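Local coordinates for protein diaminopimelate decarboxylase (Phaeodactylum tricornutum, PDB 7JPJ) that probably decarboxylates diaminopimelate with pyridoxal 5'-phosphate as cofactor in lysine biosynthesis, and works as a dimer, at residues Y51-R56 and M276-G281; I200-G205 and M233-G238; G315-L320 and V353-E358; G326-I331 and P365-P370. All coordinates share one frame; numbering follows the deposited sequence.

Overall arrangement
Contacts 1 and 2 lie in the parallel barrel of the pyridoxal-binding domain. Their centres are 9 Å apart, and strands 275-278 and 232-234 are neighbours in one sheet. In sequence, contact 2 falls between the segments of contact 1. Both touch the same sulfate. The side chains of Glu279 and His203 come about 7 Å and 6 Å from that of Lys60, the predicted cofactor lysine. Contacts 3 and 4 join loops around the mixed sheet, with centres 14 Å apart. They meet where Val319 CG1 lies 4.1 Å from His329 CE1. The bound D-lysine lies between the two pairs, about 8 Å from Gly238 and about 6 Å from the Ala327 side chain, between nearest atoms.

Contact 1 (Y51-R56 and M276-G281); sequences YGLTVR and MEIEPG. With SO4 (sulfate ion), chain D.
Arg56 and Glu277 meet across two parallel neighbouring strands of the TIM barrel. Arg56 NH1 lies 2.7 Å from Glu277 OE2 in a salt bridge, and Glu277 OE1 is also near this nitrogen. Guanidinium and carboxylate planes are turned 67° apart. The Arg56 chain bends at its third torsion (chi3 108°), which brings NH1 back to the acid. Glu277 runs straight out beyond CG, and its CG rests 3.9 Å from Thr54 CB. A leucine in place of Glu277 would probably leave the buried Arg56 NH1 without this charged mate and its guanidinium freer to turn.

The opposite face is apolar. Leu53 CD1 touches Met276 CE at 3.8 Å, and Val55 CG2 meets Ile278 CD1 at 3.7 Å. Four backbone bonds fix the register, from Met276 N to Gly52 O (2.9 Å) up to Arg56 N to Ile278 O (2.8 Å). Further out, His77 and Asp79 of strand 77-80 pack on Arg56, and helix 252-270 covers Met276. Beyond the strand, Gly281 N gives a hydrogen bond to sulfate O2 (3.1 Å). The chemistry divides the faces: the apolar one meets helix 252-270 and nearby loops, while on the polar one Arg56 probably also offsets the acids Asp79 and Glu279.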
loop_
_atom_site.group_PDB
_atom_site.type_symbol
_atom_site.label_atom_id
_atom_site.label_comp_id
_atom_site.label_asym_id
_atom_site.label_seq_id
_atom_site.Cartn_x
_atom_site.Cartn_y
_atom_site.Cartn_z
ATOM N N TYR A 51 -35.631 9.795 15.687
ATOM C CA TYR A 51 -36.758 9.405 14.848
ATOM C C TYR A 51 -36.386 8.293 13.873
ATOM O O TYR A 51 -36.998 8.169 12.807
ATOM C CB TYR A 51 -37.306 10.615 14.092
ATOM C CG TYR A 51 -37.514 11.823 14.974
ATOM C CD1 TYR A 51 -38.560 11.864 15.886
ATOM C CD2 TYR A 51 -36.665 12.919 14.900
ATOM C CE1 TYR A 51 -38.756 12.961 16.700
ATOM C CE2 TYR A 51 -36.854 14.025 15.711
ATOM C CZ TYR A 51 -37.903 14.038 16.609
ATOM O OH TYR A 51 -38.105 15.127 17.424
ATOM N N GLY A 52 -35.389 7.478 14.216
ATOM C CA GLY A 52 -35.007 6.374 13.354
ATOM C C GLY A 52 -33.535 6.339 12.997
ATOM O O GLY A 52 -32.918 7.384 12.758
ATOM N N LEU A 53 -32.963 5.136 12.939
ATOM C CA LEU A 53 -31.541 4.947 12.698
ATOM C C LEU A 53 -31.323 3.894 11.622
ATOM O O LEU A 53 -32.061 2.908 11.544
ATOM C CB LEU A 53 -30.816 4.527 13.986
ATOM C CG LEU A 53 -29.402 3.956 13.849
ATOM C CD1 LEU A 53 -28.393 5.064 13.576
ATOM C CD2 LEU A 53 -29.011 3.147 15.075
ATOM N N THR A 54 -30.307 4.117 10.788
ATOM C CA THR A 54 -29.822 3.129 9.835
ATOM C C THR A 54 -28.308 3.058 9.949
ATOM O O THR A 54 -27.635 4.092 9.906
ATOM C CB THR A 54 -30.215 3.478 8.396
ATOM O OG1 THR A 54 -31.630 3.678 8.320
ATOM C CG2 THR A 54 -29.814 2.353 7.449
ATOM N N VAL A 55 -27.777 1.849 10.092
ATOM C CA VAL A 55 -26.338 1.628 10.171
ATOM C C VAL A 55 -25.864 1.091 8.829
ATOM O O VAL A 55 -26.359 0.064 8.350
ATOM C CB VAL A 55 -25.980 0.660 11.308
ATOM C CG1 VAL A 55 -24.485 0.373 11.305
ATOM C CG2 VAL A 55 -26.423 1.229 12.643
ATOM N N ARG A 56 -24.904 1.782 8.219
ATOM C CA ARG A 56 -24.292 1.359 6.967
ATOM C C ARG A 56 -22.857 0.924 7.229
ATOM O O ARG A 56 -22.093 1.650 7.870
ATOM C CB ARG A 56 -24.315 2.485 5.932
ATOM C CG ARG A 56 -25.663 3.157 5.763
ATOM C CD ARG A 56 -25.775 3.825 4.402
ATOM N NE ARG A 56 -26.685 3.097 3.525
ATOM C CZ ARG A 56 -27.893 3.527 3.179
ATOM N NH1 ARG A 56 -28.336 4.687 3.630
ATOM N NH2 ARG A 56 -28.658 2.800 2.378
ATOM N N MET A 276 -31.850 9.183 10.735
ATOM C CA MET A 276 -30.408 9.310 10.891
ATOM C C MET A 276 -29.695 8.102 10.296
ATOM O O MET A 276 -30.210 6.981 10.311
ATOM C CB MET A 276 -30.011 9.455 12.364
ATOM C CG MET A 276 -28.632 10.067 12.564
ATOM S SD MET A 276 -28.005 9.989 14.253
ATOM C CE MET A 276 -28.912 8.597 14.903
ATOM N N GLU A 277 -28.494 8.344 9.777
ATOM C CA GLU A 277 -27.648 7.291 9.237
ATOM C C GLU A 277 -26.228 7.464 9.748
ATOM O O GLU A 277 -25.750 8.589 9.912
ATOM C CB GLU A 277 -27.637 7.297 7.710
ATOM C CG GLU A 277 -28.954 6.907 7.079
ATOM C CD GLU A 277 -28.858 6.813 5.573
ATOM O OE1 GLU A 277 -27.770 7.095 5.026
ATOM O OE2 GLU A 277 -29.864 6.439 4.931
ATOM N N ILE A 278 -25.562 6.341 9.998
ATOM C CA ILE A 278 -24.162 6.322 10.395
ATOM C C ILE A 278 -23.429 5.331 9.502
ATOM O O ILE A 278 -23.978 4.301 9.101
ATOM C CB ILE A 278 -23.986 5.962 11.888
ATOM C CG1 ILE A 278 -24.543 4.568 12.187
ATOM C CG2 ILE A 278 -24.660 7.006 12.765
ATOM C CD1 ILE A 278 -24.330 4.126 13.618
ATOM N N GLU A 279 -22.179 5.652 9.179
ATOM C CA GLU A 279 -21.380 4.871 8.237
ATOM C C GLU A 279 -20.070 4.417 8.874
ATOM O O GLU A 279 -18.986 4.806 8.427
ATOM C CB GLU A 279 -21.110 5.685 6.973
ATOM C CG GLU A 279 -22.185 5.570 5.898
ATOM C CD GLU A 279 -21.941 6.504 4.717
ATOM O OE1 GLU A 279 -22.922 6.894 4.040
ATOM O OE2 GLU A 279 -20.766 6.856 4.467
ATOM N N PRO A 280 -20.131 3.576 9.911
ATOM C CA PRO A 280 -18.891 3.143 10.571
ATOM C C PRO A 280 -18.174 2.082 9.748
ATOM O O PRO A 280 -18.793 1.148 9.232
ATOM C CB PRO A 280 -19.381 2.576 11.907
ATOM C CG PRO A 280 -20.732 2.065 11.604
ATOM C CD PRO A 280 -21.317 2.987 10.558
ATOM N N GLY A 281 -16.862 2.240 9.620
ATOM C CA GLY A 281 -16.038 1.227 8.995
ATOM C C GLY A 281 -15.113 0.582 10.006
ATOM O O GLY A 281 -15.222 -0.615 10.292
HETATM S S SO4 D . -14.068 4.888 9.286
HETATM O O1 SO4 D . -12.967 4.900 10.247
HETATM O O2 SO4 D . -15.340 4.920 10.007
HETATM O O3 SO4 D . -14.001 3.678 8.473
HETATM O O4 SO4 D . -13.957 6.054 8.414
#

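Contact 2 (I200-G205 and M233-G238); sequences IHTHIG and MNLGGG. With SO4 (sulfate ion), chain D.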
loop_
_atom_site.group_PDB
_atom_site.type_symbol
_atom_site.label_atom_id
_atom_site.label_comp_id
_atom_site.label_asym_id
_atom_site.label_seq_id
_atom_site.Cartn_x
_atom_site.Cartn_y
_atom_site.Cartn_z
ATOM N N ILE A 200 -29.182 14.227 2.894
ATOM C CA ILE A 200 -27.935 14.973 2.998
ATOM C C ILE A 200 -26.893 14.062 3.631
ATOM O O ILE A 200 -27.210 13.276 4.532
ATOM C CB ILE A 200 -28.113 16.269 3.817
ATOM C CG1 ILE A 200 -29.134 17.190 3.145
ATOM C CG2 ILE A 200 -26.789 17.002 3.980
ATOM C CD1 ILE A 200 -28.667 17.758 1.818
ATOM N N HIS A 201 -25.655 14.157 3.151
ATOM C CA HIS A 201 -24.557 13.316 3.610
ATOM C C HIS A 201 -23.407 14.196 4.078
ATOM O O HIS A 201 -22.988 15.111 3.364
ATOM C CB HIS A 201 -24.084 12.376 2.495
ATOM C CG HIS A 201 -23.138 11.311 2.956
ATOM N ND1 HIS A 201 -22.842 11.101 4.286
ATOM C CD2 HIS A 201 -22.422 10.395 2.263
ATOM C CE1 HIS A 201 -21.983 10.102 4.391
ATOM N NE2 HIS A 201 -21.714 9.655 3.178
ATOM N N THR A 202 -22.902 13.915 5.273
ATOM C CA THR A 202 -21.758 14.620 5.827
ATOM C C THR A 202 -20.793 13.596 6.408
ATOM O O THR A 202 -21.158 12.446 6.669
ATOM C CB THR A 202 -22.188 15.627 6.905
ATOM O OG1 THR A 202 -21.110 16.524 7.187
ATOM C CG2 THR A 202 -22.558 14.900 8.180
ATOM N N HIS A 203 -19.546 14.018 6.605
ATOM C CA HIS A 203 -18.523 13.129 7.143
ATOM C C HIS A 203 -17.352 13.937 7.685
ATOM O O HIS A 203 -16.295 14.010 7.050
ATOM C CB HIS A 203 -18.045 12.148 6.068
ATOM C CG HIS A 203 -17.084 11.112 6.569
ATOM N ND1 HIS A 203 -17.464 10.086 7.407
ATOM C CD2 HIS A 203 -15.759 10.942 6.345
ATOM C CE1 HIS A 203 -16.415 9.332 7.681
ATOM N NE2 HIS A 203 -15.368 9.830 7.049
ATOM N N ILE A 204 -17.532 14.554 8.852
ATOM C CA ILE A 204 -16.489 15.388 9.443
ATOM C C ILE A 204 -16.346 15.083 10.930
ATOM O O ILE A 204 -15.725 15.852 11.670
ATOM C CB ILE A 204 -16.780 16.885 9.229
ATOM C CG1 ILE A 204 -18.098 17.271 9.906
ATOM C CG2 ILE A 204 -16.796 17.230 7.748
ATOM C CD1 ILE A 204 -18.234 18.753 10.176
ATOM N N GLY A 205 -16.915 13.966 11.376
ATOM C CA GLY A 205 -16.837 13.606 12.784
ATOM C C GLY A 205 -15.535 12.891 13.120
ATOM O O GLY A 205 -14.993 12.128 12.321
ATOM N N MET A 233 -30.628 12.132 7.214
ATOM C CA MET A 233 -29.341 12.771 7.455
ATOM C C MET A 233 -28.297 11.691 7.710
ATOM O O MET A 233 -28.411 10.929 8.677
ATOM C CB MET A 233 -29.426 13.737 8.640
ATOM C CG MET A 233 -28.087 14.276 9.124
ATOM S SD MET A 233 -27.559 15.770 8.266
ATOM C CE MET A 233 -26.386 15.101 7.090
ATOM N N ASN A 234 -27.288 11.622 6.839
ATOM C CA ASN A 234 -26.193 10.660 6.950
ATOM C C ASN A 234 -24.977 11.376 7.536
ATOM O O ASN A 234 -24.362 12.215 6.868
ATOM C CB ASN A 234 -25.878 10.053 5.583
ATOM C CG ASN A 234 -24.874 8.906 5.652
ATOM O OD1 ASN A 234 -24.060 8.817 6.571
ATOM N ND2 ASN A 234 -24.924 8.030 4.657
ATOM N N LEU A 235 -24.627 11.034 8.777
ATOM C CA LEU A 235 -23.531 11.675 9.496
ATOM C C LEU A 235 -22.180 11.010 9.266
ATOM O O LEU A 235 -21.181 11.465 9.834
ATOM C CB LEU A 235 -23.829 11.702 10.997
ATOM C CG LEU A 235 -24.986 12.600 11.432
ATOM C CD1 LEU A 235 -25.159 12.559 12.947
ATOM C CD2 LEU A 235 -24.767 14.025 10.947
ATOM N N GLY A 236 -22.124 9.946 8.465
ATOM C CA GLY A 236 -20.858 9.329 8.121
ATOM C C GLY A 236 -20.293 8.460 9.232
ATOM O O GLY A 236 -20.993 8.015 10.147
ATOM N N GLY A 237 -18.988 8.217 9.139
ATOM C CA GLY A 237 -18.289 7.432 10.137
ATOM C C GLY A 237 -17.247 8.225 10.900
ATOM O O GLY A 237 -17.450 9.407 11.198
ATOM N N GLY A 238 -16.127 7.582 11.230
ATOM C CA GLY A 238 -15.038 8.229 11.930
ATOM C C GLY A 238 -14.933 7.912 13.406
ATOM O O GLY A 238 -14.027 8.436 14.067
HETATM S S SO4 D . -14.068 4.888 9.286
HETATM O O1 SO4 D . -12.967 4.900 10.247
HETATM O O2 SO4 D . -15.340 4.920 10.007
HETATM O O3 SO4 D . -14.001 3.678 8.473
HETATM O O4 SO4 D . -13.957 6.054 8.414
#
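Asn234, Met233 and Thr202 give up the most surface where two adjacent parallel strands of a beta-alpha-beta unit end. The Asn234 amide stacks on the His201 ring with the planes 27° apart, and its ND2 lies over one face, toward the rim. Thr202 N donates to Asn234 O at 2.8 Å, and His201 ND1 reaches Asn234 O from above the carbonyl plane at 3.2 Å. An alanine replacing His201 would probably uncover one face of the Asn234 amide and take the second donor from Asn234 O. Outward, Asn234 ND2 binds Glu279 OE1, and His201 NE2 makes a weak bond to Glu279 OE2.

Met233 bends at chi2 (88°) and again at chi3, which brings Met233 CE to 3.7 Å from Ile200 CG2. Thr202 CG2 packs on Leu235 CD2 at 3.6 Å. At the strand end, Asn234 OD1 accepts from Gly236 N at 2.9 Å in an Asx turn. Gly237 N then points in the ring plane of His203 to its ND1 (3.0 Å). Gly238 N reaches sulfate O2 at 3.0 Å. A glycine-rich turn that offers N-H groups to an anion is consistent with the site that holds the cofactor phosphate in this family.

Contact 3 (G315-L320 and V353-E358); sequences GMTDVL and VGHCCE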
loop_
_atom_site.group_PDB
_atom_site.type_symbol
_atom_site.label_atom_id
_atom_site.label_comp_id
_atom_site.label_asym_id
_atom_site.label_seq_id
_atom_site.Cartn_x
_atom_site.Cartn_y
_atom_site.Cartn_z
ATOM N N GLY A 315 4.059 -9.009 6.378
ATOM C CA GLY A 315 4.526 -7.633 6.465
ATOM C C GLY A 315 3.551 -6.667 5.828
ATOM O O GLY A 315 2.334 -6.886 5.846
ATOM N N MET A 316 4.106 -5.592 5.259
ATOM C CA MET A 316 3.287 -4.580 4.598
ATOM C C MET A 316 2.427 -5.167 3.482
ATOM O O MET A 316 1.435 -4.544 3.087
ATOM C CB MET A 316 4.181 -3.471 4.047
ATOM C CG MET A 316 5.438 -3.991 3.379
ATOM S SD MET A 316 6.297 -2.727 2.435
ATOM C CE MET A 316 6.468 -1.441 3.672
ATOM N N THR A 317 2.790 -6.346 2.965
ATOM C CA THR A 317 1.919 -7.082 2.056
ATOM C C THR A 317 0.582 -7.434 2.696
ATOM O O THR A 317 -0.392 -7.686 1.979
ATOM C CB THR A 317 2.607 -8.369 1.599
ATOM O OG1 THR A 317 3.231 -8.996 2.728
ATOM C CG2 THR A 317 3.659 -8.076 0.545
ATOM N N ASP A 318 0.514 -7.462 4.020
ATOM C CA ASP A 318 -0.689 -7.876 4.730
ATOM C C ASP A 318 -1.229 -6.819 5.677
ATOM O O ASP A 318 -2.449 -6.677 5.800
ATOM C CB ASP A 318 -0.408 -9.168 5.501
ATOM C CG ASP A 318 0.412 -10.150 4.692
ATOM O OD1 ASP A 318 -0.150 -10.778 3.767
ATOM O OD2 ASP A 318 1.625 -10.272 4.962
ATOM N N VAL A 319 -0.361 -6.074 6.357
ATOM C CA VAL A 319 -0.771 -4.968 7.217
ATOM C C VAL A 319 0.125 -3.780 6.885
ATOM O O VAL A 319 1.316 -3.779 7.226
ATOM C CB VAL A 319 -0.691 -5.320 8.709
ATOM C CG1 VAL A 319 -1.132 -4.142 9.553
ATOM C CG2 VAL A 319 -1.553 -6.536 9.019
ATOM N N LEU A 320 -0.442 -2.774 6.217
ATOM C CA LEU A 320 0.307 -1.608 5.770
ATOM C C LEU A 320 0.226 -0.432 6.734
ATOM O O LEU A 320 1.085 0.455 6.675
ATOM C CB LEU A 320 -0.194 -1.169 4.387
ATOM C CG LEU A 320 0.401 0.090 3.754
ATOM C CD1 LEU A 320 1.845 -0.135 3.331
ATOM C CD2 LEU A 320 -0.451 0.556 2.587
ATOM N N VAL A 353 9.914 -7.052 12.366
ATOM C CA VAL A 353 10.081 -6.637 10.981
ATOM C C VAL A 353 9.339 -7.609 10.073
ATOM O O VAL A 353 9.054 -8.755 10.435
ATOM C CB VAL A 353 11.564 -6.540 10.565
ATOM C CG1 VAL A 353 12.310 -5.557 11.459
ATOM C CG2 VAL A 353 12.217 -7.912 10.592
ATOM N N GLY A 354 9.033 -7.129 8.860
ATOM C CA GLY A 354 8.334 -7.933 7.883
ATOM C C GLY A 354 9.269 -8.679 6.945
ATOM O O GLY A 354 10.481 -8.467 6.927
ATOM N N HIS A 355 8.673 -9.561 6.141
ATOM C CA HIS A 355 9.434 -10.420 5.242
ATOM C C HIS A 355 9.795 -9.752 3.920
ATOM O O HIS A 355 10.518 -10.359 3.122
ATOM C CB HIS A 355 8.659 -11.717 4.972
ATOM C CG HIS A 355 7.327 -11.509 4.317
ATOM N ND1 HIS A 355 6.553 -12.555 3.861
ATOM C CD2 HIS A 355 6.629 -10.380 4.045
ATOM C CE1 HIS A 355 5.438 -12.079 3.336
ATOM N NE2 HIS A 355 5.459 -10.763 3.435
ATOM N N CYS A 356 9.321 -8.537 3.659
ATOM C CA CYS A 356 9.651 -7.862 2.410
ATOM C C CYS A 356 11.065 -7.304 2.462
ATOM O O CYS A 356 11.505 -6.775 3.485
ATOM C CB CYS A 356 8.664 -6.733 2.120
ATOM S SG CYS A 356 6.965 -7.269 1.913
ATOM N N CYS A 357 11.777 -7.422 1.342
ATOM C CA CYS A 357 13.131 -6.884 1.227
ATOM C C CYS A 357 13.038 -5.370 1.027
ATOM O O CYS A 357 13.271 -4.826 -0.054
ATOM C CB CYS A 357 13.879 -7.567 0.090
ATOM S SG CYS A 357 15.637 -7.164 0.004
ATOM N N GLU A 358 12.675 -4.684 2.110
ATOM C CA GLU A 358 12.502 -3.237 2.080
ATOM C C GLU A 358 12.714 -2.690 3.482
ATOM O O GLU A 358 12.164 -3.231 4.445
ATOM C CB GLU A 358 11.112 -2.864 1.562
ATOM C CG GLU A 358 10.760 -1.402 1.739
ATOM C CD GLU A 358 10.228 -0.782 0.465
ATOM O OE1 GLU A 358 10.654 -1.216 -0.629
ATOM O OE2 GLU A 358 9.380 0.133 0.561
#
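Thr317 and His355 join two loops by a polar side-chain contact, buried at the dimer interface. The loops follow strands 308-312 and 347-353, which are parallel neighbours in the mixed sheet. Thr317 OG1 lies 2.9 Å from His355 NE2 in a hydrogen bond, and it meets the imidazole at its edge, in the ring plane. Either atom could be the donor. The Thr317 hydroxyl sits between the backbone N and the carbonyl carbon (chi1 44°). This points OG1 at the histidine and leaves CG2 to pack on Cys356 SG at 3.7 Å. Met316 CG lies 3.9 Å from Cys356 SG. The backbones come closest at two glycines, with Gly315 CA 4.1 Å from Gly354 CA.

This is the beta domain that follows the barrel in fold-type III pyridoxal enzymes, whose active sites are shared between subunits. Here His355 ND1 binds Glu105 OE1 of the second subunit, and Phe407 stacks on the ring. Cys357, the predicted proton donor, gives its carbonyl to a weak bond from Lys60 NZ of that subunit.

The first loop is held from within. Gly315 N donates to the anti lone pair of Asp318 OD2 at 3.1 Å. Val319 N and Asp318 N reach Gly315 O from opposite faces of its carbonyl plane. Asp361 ties the two loops together, with OD1 taking Met316 N and OD2 taking Cys356 N.

Contact 4 (G326-I331 and P365-P370); sequences GAVHPI and PAPGEP
Gly326 O accepts a hydrogen bond from Gly368 N at 2.9 Å, with an angle of 168° at the hydrogen. Gly368 is the third residue of a type II beta turn from Ala366 to Glu369. The turn closes on its own bond from Glu369 N to Ala366 O (3.0 Å). Gly326 is the first residue to leave helix 321-325, and its phi is positive (77°). Gly368 has positive phi as well (82°), as the third residue of a type II turn usually does. A CB on Gly326 would run into the turn, against Glu369 N and Gly368 C. The bare CA therefore lets the chain lie close to the turn.

Prolines do much of the packing round Gly326. Pro365 CG rests 4.0 Å from Gly326 CA. Pro370 CB comes 3.9 Å from Gly326 N.

The loop then runs on past the turn to strand 331-334. Around it, Asn244 ND2 donates to Val328 O, and Val328 also packs on Gln376 of strand 373-379. The Ala327 side chain touches Arg321, which lines the D-lysine pocket, and lies about 6 Å from the ligand. The turn itself is solvent-facing at Pro367, Gly368 and Glu369. Val328 CG2 is the branch that turns to it, anti to its own carbonyl carbon. It lies alongside the Pro367 ring, with 4.2 Å between Val328 CG2 and Pro367 CG.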
loop_
_atom_site.group_PDB
_atom_site.type_symbol
_atom_site.label_atom_id
_atom_site.label_comp_id
_atom_site.label_asym_id
_atom_site.label_seq_id
_atom_site.Cartn_x
_atom_site.Cartn_y
_atom_site.Cartn_z
ATOM N N GLY A 326 2.438 4.912 10.778
ATOM C CA GLY A 326 3.092 4.750 12.058
ATOM C C GLY A 326 2.147 4.266 13.131
ATOM O O GLY A 326 2.324 4.598 14.308
ATOM N N ALA A 327 1.133 3.494 12.747
ATOM C CA ALA A 327 0.118 3.030 13.678
ATOM C C ALA A 327 0.627 1.831 14.464
ATOM O O ALA A 327 1.180 0.888 13.890
ATOM C CB ALA A 327 -1.160 2.662 12.928
ATOM N N VAL A 328 0.436 1.873 15.777
ATOM C CA VAL A 328 0.777 0.760 16.653
ATOM C C VAL A 328 -0.414 -0.183 16.720
ATOM O O VAL A 328 -1.563 0.257 16.854
ATOM C CB VAL A 328 1.165 1.264 18.054
ATOM C CG1 VAL A 328 1.699 0.121 18.910
ATOM C CG2 VAL A 328 2.191 2.380 17.947
ATOM N N HIS A 329 -0.142 -1.483 16.613
ATOM C CA HIS A 329 -1.141 -2.525 16.770
ATOM C C HIS A 329 -0.810 -3.386 17.984
ATOM O O HIS A 329 0.366 -3.578 18.312
ATOM C CB HIS A 329 -1.223 -3.420 15.528
ATOM C CG HIS A 329 -1.823 -2.747 14.333
ATOM N ND1 HIS A 329 -2.872 -3.288 13.622
ATOM C CD2 HIS A 329 -1.511 -1.582 13.717
ATOM C CE1 HIS A 329 -3.188 -2.482 12.625
ATOM N NE2 HIS A 329 -2.377 -1.440 12.659
ATOM N N PRO A 330 -1.823 -3.911 18.673
ATOM C CA PRO A 330 -1.558 -4.833 19.787
ATOM C C PRO A 330 -0.944 -6.126 19.271
ATOM O O PRO A 330 -1.431 -6.719 18.306
ATOM C CB PRO A 330 -2.945 -5.070 20.400
ATOM C CG PRO A 330 -3.848 -4.050 19.779
ATOM C CD PRO A 330 -3.263 -3.706 18.453
ATOM N N ILE A 331 0.131 -6.561 19.922
ATOM C CA ILE A 331 0.915 -7.703 19.467
ATOM C C ILE A 331 1.064 -8.692 20.613
ATOM O O ILE A 331 1.510 -8.323 21.705
ATOM C CB ILE A 331 2.295 -7.266 18.944
ATOM C CG1 ILE A 331 2.125 -6.352 17.729
ATOM C CG2 ILE A 331 3.137 -8.479 18.603
ATOM C CD1 ILE A 331 3.361 -5.571 17.371
ATOM N N PRO A 365 6.677 0.386 14.805
ATOM C CA PRO A 365 7.247 1.727 14.659
ATOM C C PRO A 365 6.955 2.617 15.860
ATOM O O PRO A 365 6.101 2.328 16.703
ATOM C CB PRO A 365 6.539 2.259 13.405
ATOM C CG PRO A 365 5.188 1.626 13.472
ATOM C CD PRO A 365 5.365 0.274 14.140
ATOM N N ALA A 366 7.695 3.718 15.922
ATOM C CA ALA A 366 7.404 4.742 16.910
ATOM C C ALA A 366 6.037 5.355 16.614
ATOM O O ALA A 366 5.682 5.537 15.444
ATOM C CB ALA A 366 8.484 5.824 16.903
ATOM N N PRO A 367 5.245 5.671 17.641
ATOM C CA PRO A 367 3.878 6.158 17.404
ATOM C C PRO A 367 3.806 7.372 16.488
ATOM O O PRO A 367 4.305 8.453 16.821
ATOM C CB PRO A 367 3.383 6.495 18.816
ATOM C CG PRO A 367 4.172 5.591 19.702
ATOM C CD PRO A 367 5.529 5.489 19.074
ATOM N N GLY A 368 3.186 7.190 15.321
ATOM C CA GLY A 368 2.988 8.260 14.367
ATOM C C GLY A 368 4.170 8.566 13.475
ATOM O O GLY A 368 4.090 9.503 12.671
ATOM N N GLU A 369 5.263 7.816 13.588
ATOM C CA GLU A 369 6.477 8.055 12.811
ATOM C C GLU A 369 6.964 6.720 12.267
ATOM O O GLU A 369 7.707 5.995 12.943
ATOM C CB GLU A 369 7.548 8.738 13.659
ATOM C CG GLU A 369 7.078 10.011 14.345
ATOM C CD GLU A 369 6.748 11.110 13.357
ATOM O OE1 GLU A 369 7.545 11.320 12.416
ATOM O OE2 GLU A 369 5.697 11.767 13.518
ATOM N N PRO A 370 6.572 6.361 11.039
ATOM C CA PRO A 370 6.895 5.019 10.528
ATOM C C PRO A 370 8.360 4.826 10.182
ATOM O O PRO A 370 8.756 3.697 9.866
ATOM C CB PRO A 370 6.011 4.898 9.281
ATOM C CG PRO A 370 5.815 6.302 8.828
ATOM C CD PRO A 370 5.813 7.162 10.063
#